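PDB 3O5Y: sensor protein from Bacillus halodurans, which is the GAF domain of a two-component sensor histidine kinase that probably transfers the phosphoryl group of ATP to a protein histidine. Local coordinates for residues S60-A65 against V111-R116. Residues are numbered along the deposited sequence; the frame is centred on the assembly and turned at random.
Sequences SLYWSA and VLSIGR. With ACT (acetate ion), chain C.
The ring of Tyr-62 lies with one face over Val-111, whose CG1 comes within 4.0 Å of Tyr-62 CG, while the carboxylate oxygen OXT of an acetate ion sits at the ring's edge, in its plane. Ser-113 OG approaches the phenol end obliquely, 3.3 Å from Tyr-62 CZ. The tyrosine and valine side chains cross at about a right angle, and CG1 alone of the valine methyls meets the ring, at its CB-CG end; the other, Val-111 CG2, packs 3.9 Å from Tyr-62 O. Because CG of Tyr-62 stands anti to the carbonyl carbon (chi1 -61°), the ring reaches from the first turn of helix 61-68 along strand 108-116, past Val-111 to Ser-113. These two strand residues face the helix, whereas Leu-112 between them points to the other side of the sheet.

That first turn is itself fixed by an N-cap: Ser-60 OG accepts from Trp-63 N at 3.0 Å in a nearly straight bond (174°), and Glu-85 receives the backbone N-H groups of Leu-61 and Tyr-62. Val-99 and Leu-29, on the neighbouring strands, also touch the Tyr-62 side chain. The contact thus sets the short helix against the central antiparallel sheet of the GAF domain.

At the far end of the ring, Tyr-62 OH donates to acetate OXT at 2.7 Å, and Ser-113 OG lies 2.7 Å from Tyr-62 OH, placed to form a hydrogen bond with it. A phenylalanine here would probably keep the packing on Val-111 but leave acetate OXT and Ser-113 OG without this shared hydroxyl. Ser-27 OG and Arg-25 NH1 also bind the acetate, probably a crystallisation component; with Tyr-62 OH they suit a small carboxylate, Ser-113 standing in the second shell, although the ion identifies no natural ligand.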
loop_
_atom_site.group_PDB
_atom_site.type_symbol
_atom_site.label_atom_id
_atom_site.label_comp_id
_atom_site.label_asym_id
_atom_site.label_seq_id
_atom_site.Cartn_x
_atom_site.Cartn_y
_atom_site.Cartn_z
ATOM N N SER A 60 5.480 -12.162 -4.532
ATOM C CA SER A 60 4.771 -10.902 -4.289
ATOM C C SER A 60 5.159 -10.203 -2.980
ATOM O O SER A 60 5.000 -10.767 -1.889
ATOM C CB SER A 60 3.262 -11.107 -4.342
ATOM O OG SER A 60 2.595 -9.992 -3.766
ATOM N N LEU A 61 5.650 -8.968 -3.090
ATOM C CA LEU A 61 6.029 -8.190 -1.901
ATOM C C LEU A 61 4.780 -7.920 -1.055
ATOM O O LEU A 61 4.811 -8.071 0.172
ATOM C CB LEU A 61 6.675 -6.860 -2.293
ATOM C CG LEU A 61 7.760 -6.235 -1.401
ATOM C CD1 LEU A 61 7.890 -4.745 -1.657
ATOM C CD2 LEU A 61 7.506 -6.445 0.035
ATOM N N TYR A 62 3.687 -7.538 -1.716
ATOM C CA TYR A 62 2.443 -7.233 -1.014
ATOM C C TYR A 62 1.900 -8.448 -0.222
ATOM O O TYR A 62 1.518 -8.308 0.941
ATOM C CB TYR A 62 1.377 -6.676 -1.972
ATOM C CG TYR A 62 1.726 -5.368 -2.689
ATOM C CD1 TYR A 62 0.922 -4.890 -3.731
ATOM C CD2 TYR A 62 2.855 -4.631 -2.346
ATOM C CE1 TYR A 62 1.219 -3.703 -4.385
ATOM C CE2 TYR A 62 3.167 -3.439 -2.998
ATOM C CZ TYR A 62 2.337 -2.970 -4.005
ATOM O OH TYR A 62 2.642 -1.793 -4.659
ATOM N N TRP A 63 1.886 -9.632 -0.835
ATOM C CA TRP A 63 1.456 -10.838 -0.119
ATOM C C TRP A 63 2.412 -11.216 0.996
ATOM O O TRP A 63 2.005 -11.785 2.014
ATOM C CB TRP A 63 1.300 -12.017 -1.068
ATOM C CG TRP A 63 -0.035 -12.069 -1.677
ATOM C CD1 TRP A 63 -0.361 -11.720 -2.938
ATOM C CD2 TRP A 63 -1.251 -12.452 -1.035
ATOM N NE1 TRP A 63 -1.705 -11.897 -3.157
ATOM C CE2 TRP A 63 -2.281 -12.343 -1.999
ATOM C CE3 TRP A 63 -1.571 -12.905 0.258
ATOM C CZ2 TRP A 63 -3.614 -12.669 -1.721
ATOM C CZ3 TRP A 63 -2.888 -13.218 0.539
ATOM C CH2 TRP A 63 -3.899 -13.099 -0.453
ATOM N N SER A 64 3.684 -10.886 0.817
ATOM C CA SER A 64 4.672 -11.178 1.829
ATOM C C SER A 64 4.382 -10.377 3.109
ATOM O O SER A 64 4.503 -10.902 4.216
ATOM C CB SER A 64 6.060 -10.892 1.273
ATOM O OG SER A 64 7.038 -11.192 2.232
ATOM N N ALA A 65 3.967 -9.121 2.948
ATOM C CA ALA A 65 3.579 -8.274 4.068
ATOM C C ALA A 65 2.329 -8.816 4.757
ATOM O O ALA A 65 2.257 -8.852 5.979
ATOM C CB ALA A 65 3.341 -6.853 3.592
ATOM N N VAL A 111 -3.843 -3.966 1.558
ATOM C CA VAL A 111 -2.464 -3.514 1.616
ATOM C C VAL A 111 -2.412 -2.039 1.271
ATOM O O VAL A 111 -3.154 -1.571 0.394
ATOM C CB VAL A 111 -1.544 -4.349 0.670
ATOM C CG1 VAL A 111 -0.163 -3.686 0.467
ATOM C CG2 VAL A 111 -1.366 -5.756 1.212
ATOM N N LEU A 112 -1.570 -1.298 1.999
ATOM C CA LEU A 112 -1.231 0.081 1.626
ATOM C C LEU A 112 0.220 0.135 1.152
ATOM O O LEU A 112 1.135 -0.311 1.855
ATOM C CB LEU A 112 -1.454 1.036 2.793
ATOM C CG LEU A 112 -1.357 2.534 2.493
ATOM C CD1 LEU A 112 -2.570 2.962 1.689
ATOM C CD2 LEU A 112 -1.316 3.336 3.768
ATOM N N SER A 113 0.424 0.691 -0.032
ATOM C CA SER A 113 1.729 0.743 -0.659
ATOM C C SER A 113 2.140 2.195 -0.838
ATOM O O SER A 113 1.473 2.936 -1.567
ATOM C CB SER A 113 1.652 0.069 -2.030
ATOM O OG SER A 113 2.935 -0.038 -2.590
ATOM N N ILE A 114 3.210 2.622 -0.177
ATOM C CA ILE A 114 3.570 4.042 -0.223
ATOM C C ILE A 114 4.945 4.200 -0.851
ATOM O O ILE A 114 5.929 3.613 -0.374
ATOM C CB ILE A 114 3.524 4.723 1.168
ATOM C CG1 ILE A 114 2.213 4.399 1.895
ATOM C CG2 ILE A 114 3.698 6.242 1.035
ATOM C CD1 ILE A 114 2.031 5.156 3.164
ATOM N N GLY A 115 4.983 4.965 -1.939
ATOM C CA GLY A 115 6.167 5.096 -2.758
ATOM C C GLY A 115 6.800 6.457 -2.615
ATOM O O GLY A 115 6.107 7.464 -2.390
ATOM N N ARG A 116 8.123 6.488 -2.712
ATOM C CA ARG A 116 8.844 7.765 -2.827
ATOM C C ARG A 116 9.746 7.719 -4.036
ATOM O O ARG A 116 10.356 6.673 -4.337
ATOM C CB ARG A 116 9.672 8.063 -1.570
ATOM C CG ARG A 116 8.853 8.404 -0.354
ATOM C CD ARG A 116 9.704 8.516 0.895
ATOM N NE ARG A 116 8.963 9.196 1.964
ATOM C CZ ARG A 116 9.401 9.325 3.212
ATOM N NH1 ARG A 116 10.588 8.813 3.552
ATOM N NH2 ARG A 116 8.659 9.957 4.122
HETATM C C ACT C . 0.850 -1.152 -7.683
HETATM O O ACT C . 1.470 -2.197 -8.057
HETATM O OXT ACT C . 0.811 -0.885 -6.443
HETATM C CH3 ACT C . 0.190 -0.284 -8.704
#